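Putative alpha-L-fucosidase (Bacteroides thetaiotaomicron, PDB 4H41) probably hydrolyses alpha-L-fucosidic linkages of host glycans and has the TIM-barrel fold of a family of unknown function. Local coordinates at residues Leu24-Ile34 / Arg332-Lys340; Tyr126-Ile136 / Glu165-Ala176. All blocks are in the same frame, centred on the assembly; numbering follows the deposited sequence.

Contact 1. Residues Leu24-Ile34 / Arg332-Lys340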
loop_
_atom_site.group_PDB
_atom_site.type_symbol
_atom_site.label_atom_id
_atom_site.label_comp_id
_atom_site.label_asym_id
_atom_site.label_seq_id
_atom_site.Cartn_x
_atom_site.Cartn_y
_atom_site.Cartn_z
ATOM N N LEU B 24 -23.876 2.423 -18.964
ATOM C CA LEU B 24 -22.906 3.461 -19.342
ATOM C C LEU B 24 -23.626 4.662 -19.948
ATOM O O LEU B 24 -24.540 4.511 -20.747
ATOM C CB LEU B 24 -21.811 2.966 -20.294
ATOM C CG LEU B 24 -20.877 1.861 -19.787
ATOM C CD1 LEU B 24 -19.586 1.887 -20.580
ATOM C CD2 LEU B 24 -20.552 1.982 -18.294
ATOM N N ILE B 25 -23.199 5.856 -19.592
ATOM C CA ILE B 25 -23.795 7.086 -20.084
ATOM C C ILE B 25 -22.818 7.833 -20.989
ATOM O O ILE B 25 -23.051 8.980 -21.332
ATOM C CB ILE B 25 -24.335 7.976 -18.935
ATOM C CG1 ILE B 25 -23.223 8.377 -17.930
ATOM C CG2 ILE B 25 -25.487 7.262 -18.230
ATOM C CD1 ILE B 25 -23.644 9.335 -16.896
ATOM N N VAL B 26 -21.772 7.147 -21.444
ATOM C CA VAL B 26 -20.843 7.669 -22.429
ATOM C C VAL B 26 -20.814 6.683 -23.591
ATOM O O VAL B 26 -21.053 5.482 -23.397
ATOM C CB VAL B 26 -19.400 7.924 -21.875
ATOM C CG1 VAL B 26 -19.405 8.994 -20.793
ATOM C CG2 VAL B 26 -18.722 6.665 -21.403
ATOM N N PRO B 27 -20.396 7.140 -24.785
ATOM C CA PRO B 27 -20.253 6.190 -25.908
ATOM C C PRO B 27 -19.210 5.101 -25.624
ATOM O O PRO B 27 -18.143 5.357 -25.051
ATOM C CB PRO B 27 -19.834 7.083 -27.086
ATOM C CG PRO B 27 -20.315 8.446 -26.717
ATOM C CD PRO B 27 -20.126 8.522 -25.222
ATOM N N LYS B 28 -19.535 3.876 -26.003
ATOM C CA LYS B 28 -18.638 2.740 -25.800
ATOM C C LYS B 28 -17.596 2.666 -26.932
ATOM O O LYS B 28 -17.760 3.281 -27.987
ATOM C CB LYS B 28 -19.427 1.440 -25.692
ATOM C CG LYS B 28 -20.055 1.012 -27.029
ATOM C CD LYS B 28 -21.213 0.065 -26.873
ATOM C CE LYS B 28 -21.748 -0.311 -28.245
ATOM N NZ LYS B 28 -22.799 -1.360 -28.178
ATOM N N ASN B 29 -16.528 1.933 -26.687
ATOM C CA ASN B 29 -15.415 1.714 -27.633
ATOM C C ASN B 29 -14.978 3.012 -28.277
ATOM O O ASN B 29 -14.783 3.073 -29.478
ATOM C CB ASN B 29 -15.804 0.686 -28.729
ATOM C CG ASN B 29 -14.610 0.268 -29.560
ATOM O OD1 ASN B 29 -13.459 0.308 -29.080
ATOM N ND2 ASN B 29 -14.841 -0.072 -30.815
ATOM N N ASN B 30 -14.760 4.043 -27.473
ATOM C CA ASN B 30 -14.443 5.369 -27.992
ATOM C C ASN B 30 -13.062 5.822 -27.576
ATOM O O ASN B 30 -12.768 7.000 -27.635
ATOM C CB ASN B 30 -15.551 6.322 -27.513
ATOM C CG ASN B 30 -15.491 7.722 -28.080
ATOM O OD1 ASN B 30 -15.206 7.922 -29.253
ATOM N ND2 ASN B 30 -15.888 8.700 -27.301
ATOM N N GLY B 31 -12.179 4.870 -27.277
ATOM C CA GLY B 31 -10.787 5.126 -26.952
ATOM C C GLY B 31 -9.926 4.131 -27.702
ATOM O O GLY B 31 -10.394 3.143 -28.247
ATOM N N LEU B 32 -8.681 4.380 -27.733
ATOM C CA LEU B 32 -7.739 3.495 -28.381
ATOM C C LEU B 32 -7.535 2.289 -27.491
ATOM O O LEU B 32 -7.207 2.453 -26.315
ATOM C CB LEU B 32 -6.442 4.275 -28.598
ATOM C CG LEU B 32 -5.286 3.600 -29.292
ATOM C CD1 LEU B 32 -5.689 3.014 -30.626
ATOM C CD2 LEU B 32 -4.178 4.586 -29.481
ATOM N N LYS B 33 -7.703 1.085 -28.028
ATOM C CA LYS B 33 -7.528 -0.112 -27.213
ATOM C C LYS B 33 -6.071 -0.314 -26.895
ATOM O O LYS B 33 -5.210 -0.075 -27.772
ATOM C CB LYS B 33 -8.059 -1.342 -27.934
ATOM C CG LYS B 33 -9.573 -1.317 -28.126
ATOM C CD LYS B 33 -10.055 -2.512 -28.982
ATOM C CE LYS B 33 -11.490 -2.369 -29.441
ATOM N NZ LYS B 33 -11.819 -3.266 -30.596
ATOM N N ILE B 34 -5.800 -0.904 -25.718
ATOM C CA ILE B 34 -4.433 -1.262 -25.293
ATOM C C ILE B 34 -4.056 -2.565 -25.996
ATOM O O ILE B 34 -4.741 -3.580 -25.837
ATOM C CB ILE B 34 -4.355 -1.358 -23.741
ATOM C CG1 ILE B 34 -4.457 0.062 -23.142
ATOM C CG2 ILE B 34 -3.032 -1.996 -23.304
ATOM C CD1 ILE B 34 -4.793 0.088 -21.720
ATOM N N ARG B 332 -14.207 -3.727 -16.007
ATOM C CA ARG B 332 -14.741 -2.428 -16.505
ATOM C C ARG B 332 -14.238 -2.144 -17.914
ATOM O O ARG B 332 -14.988 -1.629 -18.756
ATOM C CB ARG B 332 -14.350 -1.269 -15.581
ATOM C CG ARG B 332 -14.787 -1.363 -14.123
ATOM C CD ARG B 332 -16.289 -1.280 -13.860
ATOM N NE ARG B 332 -17.031 -2.486 -14.244
ATOM C CZ ARG B 332 -16.988 -3.671 -13.632
ATOM N NH1 ARG B 332 -16.258 -3.843 -12.529
ATOM N NH2 ARG B 332 -17.681 -4.686 -14.107
ATOM N N TYR B 333 -12.967 -2.482 -18.174
ATOM C CA TYR B 333 -12.319 -2.322 -19.485
ATOM C C TYR B 333 -13.009 -3.184 -20.532
ATOM O O TYR B 333 -13.375 -2.700 -21.615
ATOM C CB TYR B 333 -10.834 -2.672 -19.342
ATOM C CG TYR B 333 -10.038 -2.529 -20.600
ATOM C CD1 TYR B 333 -9.942 -3.573 -21.503
ATOM C CD2 TYR B 333 -9.377 -1.341 -20.899
ATOM C CE1 TYR B 333 -9.207 -3.444 -22.683
ATOM C CE2 TYR B 333 -8.594 -1.219 -22.049
ATOM C CZ TYR B 333 -8.537 -2.263 -22.951
ATOM O OH TYR B 333 -7.842 -2.117 -24.117
ATOM N N ARG B 334 -13.248 -4.448 -20.215
ATOM C CA ARG B 334 -13.942 -5.337 -21.140
ATOM C C ARG B 334 -15.349 -4.894 -21.428
ATOM O O ARG B 334 -15.839 -5.087 -22.548
ATOM C CB ARG B 334 -13.985 -6.777 -20.595
ATOM C CG ARG B 334 -12.639 -7.483 -20.657
ATOM C CD ARG B 334 -12.792 -8.973 -20.769
ATOM N NE ARG B 334 -13.537 -9.496 -19.633
ATOM C CZ ARG B 334 -14.773 -9.994 -19.664
ATOM N NH1 ARG B 334 -15.457 -10.035 -20.803
ATOM N NH2 ARG B 334 -15.328 -10.467 -18.561
ATOM N N GLU B 335 -16.040 -4.348 -20.416
ATOM C CA GLU B 335 -17.391 -3.867 -20.626
ATOM C C GLU B 335 -17.434 -2.663 -21.596
ATOM O O GLU B 335 -18.227 -2.621 -22.525
ATOM C CB GLU B 335 -18.030 -3.489 -19.268
ATOM C CG GLU B 335 -18.429 -4.732 -18.510
ATOM C CD GLU B 335 -18.969 -4.528 -17.109
ATOM O OE1 GLU B 335 -18.968 -3.368 -16.643
ATOM O OE2 GLU B 335 -19.265 -5.539 -16.431
ATOM N N TYR B 336 -16.545 -1.718 -21.414
ATOM C CA TYR B 336 -16.459 -0.519 -22.259
ATOM C C TYR B 336 -16.069 -0.835 -23.678
ATOM O O TYR B 336 -16.601 -0.205 -24.588
ATOM C CB TYR B 336 -15.458 0.453 -21.623
ATOM C CG TYR B 336 -15.178 1.706 -22.420
ATOM C CD1 TYR B 336 -16.044 2.795 -22.380
ATOM C CD2 TYR B 336 -14.056 1.799 -23.233
ATOM C CE1 TYR B 336 -15.777 3.955 -23.115
ATOM C CE2 TYR B 336 -13.801 2.943 -23.996
ATOM C CZ TYR B 336 -14.628 4.033 -23.888
ATOM O OH TYR B 336 -14.315 5.145 -24.634
ATOM N N PHE B 337 -15.190 -1.834 -23.880
ATOM C CA PHE B 337 -14.714 -2.230 -25.184
ATOM C C PHE B 337 -15.454 -3.425 -25.763
ATOM O O PHE B 337 -15.094 -3.865 -26.847
ATOM C CB PHE B 337 -13.212 -2.518 -25.123
ATOM C CG PHE B 337 -12.411 -1.239 -25.128
ATOM C CD1 PHE B 337 -12.455 -0.379 -26.223
ATOM C CD2 PHE B 337 -11.568 -0.929 -24.086
ATOM C CE1 PHE B 337 -11.681 0.790 -26.252
ATOM C CE2 PHE B 337 -10.833 0.269 -24.087
ATOM C CZ PHE B 337 -10.908 1.131 -25.162
ATOM N N GLU B 338 -16.470 -3.925 -25.076
ATOM C CA GLU B 338 -17.316 -5.039 -25.490
ATOM C C GLU B 338 -16.466 -6.259 -25.859
ATOM O O GLU B 338 -16.667 -6.893 -26.888
ATOM C CB GLU B 338 -18.252 -4.609 -26.634
ATOM C CG GLU B 338 -19.227 -3.559 -26.156
ATOM C CD GLU B 338 -20.358 -3.326 -27.132
ATOM O OE1 GLU B 338 -20.077 -3.095 -28.325
ATOM O OE2 GLU B 338 -21.531 -3.379 -26.703
ATOM N N ILE B 339 -15.510 -6.583 -24.978
ATOM C CA ILE B 339 -14.612 -7.725 -25.181
ATOM C C ILE B 339 -15.204 -8.920 -24.475
ATOM O O ILE B 339 -15.414 -8.872 -23.256
ATOM C CB ILE B 339 -13.197 -7.396 -24.664
ATOM C CG1 ILE B 339 -12.590 -6.208 -25.449
ATOM C CG2 ILE B 339 -12.297 -8.641 -24.762
ATOM C CD1 ILE B 339 -11.335 -5.655 -24.863
ATOM N N LYS B 340 -15.339 -10.036 -25.191
ATOM C CA LYS B 340 -15.923 -11.248 -24.618
ATOM C C LYS B 340 -14.950 -12.011 -23.698
ATOM O O LYS B 340 -13.704 -11.793 -23.740
ATOM C CB LYS B 340 -16.452 -12.174 -25.736
ATOM C CG LYS B 340 -15.470 -13.222 -26.259
ATOM C CD LYS B 340 -15.628 -13.645 -27.753
ATOM C CE LYS B 340 -15.689 -15.153 -27.987
ATOM N NZ LYS B 340 -16.811 -15.574 -28.877
ATOM O OXT LYS B 340 -15.462 -12.877 -22.965
HETATM O O HOH W 1 -7.327 -4.158 -25.574
#
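N29 and F337 mark the closest backbone approach, their CA atoms 4.7 Å apart, where irregular segment 24-34, leading into strand 34-39, passes the last turn of helix 324-337. There N29 N donates to Y336 O at 3.0 Å. E338 turns to positive phi and ends the helix in a Schellman motif.

With CG anti to its own amide nitrogen (chi1 176°), Y336 sends its ring into the curve of 24-34. N29 N sits over the centre of one face, L24 CD1 and V26 CG2 pack at the edge, and Y336 OH accepts a bent bond (136°) from N30 N at 3.1 Å; E298 OE2 is its weak further partner. Replacement by alanine would probably leave N30 N without that acceptor and open a gap beside L24 and V26. F337 is sandwiched: K33 CG makes a CH-pi contact 3.8 Å from the ring centroid, and Y336 CD2 lies over the opposite face. N29 OD1 comes to the ring edge, 3.1 Å from F337 CD1, its amide plane steeply turned against the ring. Y333 OH accepts from I34 N at 2.9 Å (160°) and donates to water 1, which donates to I34 O. Between exposed side chains, a salt bridge joins K28 NZ to E338 OE2 at 2.8 Å, met from above the carboxylate plane.

L24 and V26 pack on V99 and P97 of the second subunit. The two tyrosine hydroxyls thus satisfy the amides of N30 and I34 while F337 packs, tying this irregular segment to the chain's final helix.

Contact 2. Residues Tyr126-Ile136 / Glu165-Ala176. With NA (sodium ion), chain Q.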
loop_
_atom_site.group_PDB
_atom_site.type_symbol
_atom_site.label_atom_id
_atom_site.label_comp_id
_atom_site.label_asym_id
_atom_site.label_seq_id
_atom_site.Cartn_x
_atom_site.Cartn_y
_atom_site.Cartn_z
ATOM N N TYR B 126 23.138 6.828 -15.305
ATOM C CA TYR B 126 22.353 7.964 -15.754
ATOM C C TYR B 126 21.503 8.508 -14.581
ATOM O O TYR B 126 21.494 9.716 -14.330
ATOM C CB TYR B 126 21.458 7.577 -16.948
ATOM C CG TYR B 126 20.226 8.444 -17.080
ATOM C CD1 TYR B 126 20.327 9.803 -17.352
ATOM C CD2 TYR B 126 18.955 7.902 -16.964
ATOM C CE1 TYR B 126 19.193 10.603 -17.485
ATOM C CE2 TYR B 126 17.815 8.695 -17.090
ATOM C CZ TYR B 126 17.938 10.042 -17.384
ATOM O OH TYR B 126 16.840 10.869 -17.511
ATOM N N TRP B 127 20.818 7.630 -13.854
ATOM C CA TRP B 127 19.995 8.098 -12.714
ATOM C C TRP B 127 20.850 8.833 -11.658
ATOM O O TRP B 127 20.390 9.802 -11.073
ATOM C CB TRP B 127 19.252 6.940 -12.061
ATOM C CG TRP B 127 18.208 6.344 -12.956
ATOM C CD1 TRP B 127 18.167 5.067 -13.427
ATOM C CD2 TRP B 127 17.092 7.026 -13.540
ATOM N NE1 TRP B 127 17.082 4.896 -14.244
ATOM C CE2 TRP B 127 16.415 6.092 -14.358
ATOM C CE3 TRP B 127 16.572 8.337 -13.435
ATOM C CZ2 TRP B 127 15.266 6.427 -15.087
ATOM C CZ3 TRP B 127 15.408 8.656 -14.144
ATOM C CH2 TRP B 127 14.734 7.689 -14.898
ATOM N N ASP B 128 22.084 8.399 -11.454
ATOM C CA ASP B 128 22.973 9.019 -10.476
ATOM C C ASP B 128 23.649 10.313 -10.959
ATOM O O ASP B 128 24.180 11.037 -10.124
ATOM C CB ASP B 128 24.058 8.019 -10.055
ATOM C CG ASP B 128 23.506 6.833 -9.288
ATOM O OD1 ASP B 128 22.334 6.896 -8.865
ATOM O OD2 ASP B 128 24.208 5.803 -9.198
ATOM N N THR B 129 23.687 10.593 -12.274
ATOM C CA THR B 129 24.400 11.764 -12.812
ATOM C C THR B 129 23.575 12.733 -13.654
ATOM O O THR B 129 23.976 13.880 -13.794
ATOM C CB THR B 129 25.538 11.286 -13.721
ATOM O OG1 THR B 129 24.988 10.596 -14.858
ATOM C CG2 THR B 129 26.577 10.429 -12.980
ATOM N N GLY B 130 22.533 12.246 -14.311
ATOM C CA GLY B 130 21.748 13.048 -15.240
ATOM C C GLY B 130 22.283 13.001 -16.650
ATOM O O GLY B 130 21.712 13.650 -17.535
ATOM N N ASP B 131 23.349 12.201 -16.909
ATOM C CA ASP B 131 23.955 12.121 -18.238
ATOM C C ASP B 131 23.623 10.757 -18.822
ATOM O O ASP B 131 24.136 9.735 -18.371
ATOM C CB ASP B 131 25.458 12.374 -18.150
ATOM C CG ASP B 131 26.233 12.267 -19.451
ATOM O OD1 ASP B 131 25.680 11.763 -20.431
ATOM O OD2 ASP B 131 27.399 12.685 -19.475
ATOM N N LEU B 132 22.760 10.734 -19.835
ATOM C CA LEU B 132 22.309 9.452 -20.402
ATOM C C LEU B 132 23.379 8.734 -21.204
ATOM O O LEU B 132 23.259 7.523 -21.389
ATOM C CB LEU B 132 21.064 9.663 -21.280
ATOM C CG LEU B 132 20.279 8.415 -21.709
ATOM C CD1 LEU B 132 19.929 7.523 -20.558
ATOM C CD2 LEU B 132 19.009 8.811 -22.433
ATOM N N SER B 133 24.442 9.433 -21.624
ATOM C CA SER B 133 25.494 8.814 -22.437
ATOM C C SER B 133 26.241 7.724 -21.647
ATOM O O SER B 133 26.856 6.874 -22.286
ATOM C CB SER B 133 26.439 9.877 -23.010
ATOM O OG SER B 133 27.258 10.456 -22.016
ATOM N N TRP B 134 26.154 7.692 -20.275
ATOM C CA TRP B 134 26.752 6.618 -19.472
ATOM C C TRP B 134 26.138 5.250 -19.764
ATOM O O TRP B 134 26.770 4.236 -19.483
ATOM C CB TRP B 134 26.578 6.870 -17.963
ATOM C CG TRP B 134 27.432 7.953 -17.412
ATOM C CD1 TRP B 134 27.019 9.138 -16.893
ATOM C CD2 TRP B 134 28.851 7.902 -17.217
ATOM N NE1 TRP B 134 28.100 9.881 -16.481
ATOM C CE2 TRP B 134 29.239 9.142 -16.661
ATOM C CE3 TRP B 134 29.834 6.938 -17.480
ATOM C CZ2 TRP B 134 30.567 9.435 -16.343
ATOM C CZ3 TRP B 134 31.159 7.234 -17.177
ATOM C CH2 TRP B 134 31.525 8.501 -16.696
ATOM N N GLU B 135 24.905 5.202 -20.303
ATOM C CA GLU B 135 24.233 3.927 -20.548
ATOM C C GLU B 135 24.665 3.237 -21.836
ATOM O O GLU B 135 24.322 2.073 -22.063
ATOM C CB GLU B 135 22.725 4.165 -20.551
ATOM C CG GLU B 135 22.186 4.701 -19.219
ATOM C CD GLU B 135 22.505 3.804 -18.037
ATOM O OE1 GLU B 135 22.607 2.574 -18.244
ATOM O OE2 GLU B 135 22.813 4.332 -16.948
ATOM N N ILE B 136 25.412 3.926 -22.682
ATOM C CA ILE B 136 25.796 3.359 -23.969
ATOM C C ILE B 136 26.716 2.142 -23.827
ATOM O O ILE B 136 26.459 1.126 -24.471
ATOM C CB ILE B 136 26.490 4.422 -24.855
ATOM C CG1 ILE B 136 25.563 5.642 -25.139
ATOM C CG2 ILE B 136 26.933 3.780 -26.190
ATOM C CD1 ILE B 136 26.299 6.818 -25.664
ATOM N N GLU B 165 14.909 6.622 -19.756
ATOM C CA GLU B 165 13.768 7.545 -19.672
ATOM C C GLU B 165 14.157 8.979 -19.397
ATOM O O GLU B 165 14.862 9.244 -18.429
ATOM C CB GLU B 165 12.800 7.129 -18.555
ATOM C CG GLU B 165 12.015 5.876 -18.785
ATOM C CD GLU B 165 11.210 5.510 -17.552
ATOM O OE1 GLU B 165 10.537 6.398 -16.966
ATOM O OE2 GLU B 165 11.290 4.329 -17.150
ATOM N N ILE B 166 13.580 9.913 -20.166
ATOM C CA ILE B 166 13.747 11.340 -19.975
ATOM C C ILE B 166 12.398 12.018 -20.141
ATOM O O ILE B 166 11.456 11.398 -20.634
ATOM C CB ILE B 166 14.791 11.940 -20.979
ATOM C CG1 ILE B 166 14.270 11.950 -22.448
ATOM C CG2 ILE B 166 16.141 11.236 -20.872
ATOM C CD1 ILE B 166 15.134 12.713 -23.439
ATOM N N SER B 167 12.315 13.295 -19.769
ATOM C CA SER B 167 11.160 14.139 -20.057
ATOM C C SER B 167 11.528 15.448 -20.726
ATOM O O SER B 167 10.665 16.063 -21.343
ATOM C CB SER B 167 10.374 14.444 -18.785
ATOM O OG SER B 167 11.126 15.229 -17.884
ATOM N N ARG B 168 12.756 15.933 -20.521
ATOM C CA ARG B 168 13.228 17.215 -21.022
ATOM C C ARG B 168 14.558 17.061 -21.731
ATOM O O ARG B 168 15.191 15.998 -21.639
ATOM C CB ARG B 168 13.421 18.155 -19.805
ATOM C CG ARG B 168 12.161 18.454 -18.983
ATOM C CD ARG B 168 11.143 19.271 -19.750
ATOM N NE ARG B 168 11.670 20.587 -20.093
ATOM C CZ ARG B 168 11.536 21.694 -19.366
ATOM N NH1 ARG B 168 10.892 21.663 -18.205
ATOM N NH2 ARG B 168 12.061 22.838 -19.788
ATOM N N ALA B 169 15.046 18.143 -22.344
ATOM C CA ALA B 169 16.401 18.187 -22.916
ATOM C C ALA B 169 17.375 17.649 -21.853
ATOM O O ALA B 169 17.286 18.044 -20.686
ATOM C CB ALA B 169 16.767 19.606 -23.310
ATOM N N THR B 170 18.168 16.631 -22.207
ATOM C CA THR B 170 19.004 15.904 -21.233
ATOM C C THR B 170 20.403 15.722 -21.780
ATOM O O THR B 170 20.564 15.341 -22.939
ATOM C CB THR B 170 18.339 14.543 -20.949
ATOM O OG1 THR B 170 17.138 14.745 -20.228
ATOM C CG2 THR B 170 19.223 13.588 -20.142
ATOM N N LYS B 171 21.415 15.930 -20.927
ATOM C CA LYS B 171 22.811 15.757 -21.306
ATOM C C LYS B 171 23.021 14.347 -21.846
ATOM O O LYS B 171 22.612 13.368 -21.215
ATOM C CB LYS B 171 23.692 16.019 -20.081
ATOM C CG LYS B 171 25.175 15.958 -20.358
ATOM C CD LYS B 171 25.961 16.437 -19.141
ATOM C CE LYS B 171 27.399 16.658 -19.472
ATOM N NZ LYS B 171 28.177 17.072 -18.272
ATOM N N GLY B 172 23.593 14.268 -23.042
ATOM C CA GLY B 172 23.909 13.000 -23.685
ATOM C C GLY B 172 22.758 12.152 -24.195
ATOM O O GLY B 172 23.014 11.086 -24.746
ATOM N N ALA B 173 21.495 12.593 -24.051
ATOM C CA ALA B 173 20.347 11.755 -24.455
ATOM C C ALA B 173 20.265 11.537 -25.956
ATOM O O ALA B 173 20.040 10.404 -26.393
ATOM C CB ALA B 173 19.043 12.349 -23.952
ATOM N N ILE B 174 20.447 12.592 -26.742
ATOM C CA ILE B 174 20.327 12.467 -28.200
ATOM C C ILE B 174 21.416 11.501 -28.721
ATOM O O ILE B 174 21.122 10.570 -29.465
ATOM C CB ILE B 174 20.356 13.835 -28.921
ATOM C CG1 ILE B 174 19.068 14.620 -28.647
ATOM C CG2 ILE B 174 20.539 13.654 -30.432
ATOM C CD1 ILE B 174 19.115 16.105 -29.053
ATOM N N ASP B 175 22.631 11.658 -28.226
ATOM C CA ASP B 175 23.751 10.798 -28.599
ATOM C C ASP B 175 23.524 9.367 -28.134
ATOM O O ASP B 175 23.833 8.419 -28.857
ATOM C CB ASP B 175 25.083 11.361 -28.066
ATOM C CG ASP B 175 25.481 12.632 -28.830
ATOM O OD1 ASP B 175 25.411 12.623 -30.094
ATOM O OD2 ASP B 175 25.910 13.594 -28.192
ATOM N N ALA B 176 22.946 9.217 -26.938
ATOM C CA ALA B 176 22.684 7.888 -26.385
ATOM C C ALA B 176 21.643 7.155 -27.184
ATOM O O ALA B 176 21.833 5.994 -27.515
ATOM C CB ALA B 176 22.254 7.988 -24.933
HETATM NA NA NA Q . 29.300 11.117 -23.174
HETATM O O HOH W 2 16.759 13.567 -17.794
HETATM O O HOH W 3 20.811 16.601 -18.134
HETATM O O HOH W 4 28.499 13.945 -17.446
#
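Y126 and L132, on the loop-and-helix excursion after barrel strand 115-119, meet E165, I166 and A173 on the excursion after the next strand, 157-162. The contact therefore joins two consecutive beta-alpha loops at the C-terminal end of the TIM barrel, the end where such barrels carry their active sites.

Y126 OH donates to E165 O at 2.7 Å, the carbonyl lying at the ring edge. The same hydroxyl accepts from water 2, which also donates to T170 OG1, while I166 CG2 lies 3.5 Å from Y126 OH. Further along, L132 N donates to K171 O at 3.0 Å (154°), a direct backbone link supplemented by water 3 between G130 O and K171 N. L132 points its CG away from the backbone nitrogen (chi1 -167°), which brings that atom 3.8 Å from A176 CB and sets CD2 against A173 and I166; I136 CG1 packs beside A176 as well.

D131 OD1 forms an Asx turn by accepting from S133 N, and it also takes the S133 hydroxyl, OG, at 2.6 Å. Both donors approach from one face of the carboxylate, on its anti and syn sides respectively. S133 OG in turn binds the sodium ion at 2.4 Å, four atoms from outside the two segments completing the site. G172, the N-cap of helix 173-187, has positive phi, and a CB there would clash with D131 OD1 and S133 CB.

D131, S133, I136, K171 and G172 also line a pocket holding a polyether, probably from the crystallisation liquor. D131 thus acts as a second-shell group that fixes the S133 hydroxyl, whose donation to a carboxylate probably strengthens its oxygen as a ligand for sodium.

In the fold
Contacts 1 and 2 lie on opposite sides of the chain's centre, their centres 38 Å apart and nearest atoms about 17 Å apart. Both are partly buried: five of 14 touching residues are buried in contact 1 and five of 15 in contact 2, with four and two exposed. They hold different barrel elements. Contact 1 brings together parts near the two ends of the chain, first strand's entry and last helix; contact 2 joins neighbouring loops after the third and fourth strands. Both use tyrosine hydroxyls, but contact 1, beside the second subunit, adds packed rings and a surface salt bridge, whereas contact 2, which no other chain reaches, adds aliphatic packing, three bridging waters (one weakly held) and sodium.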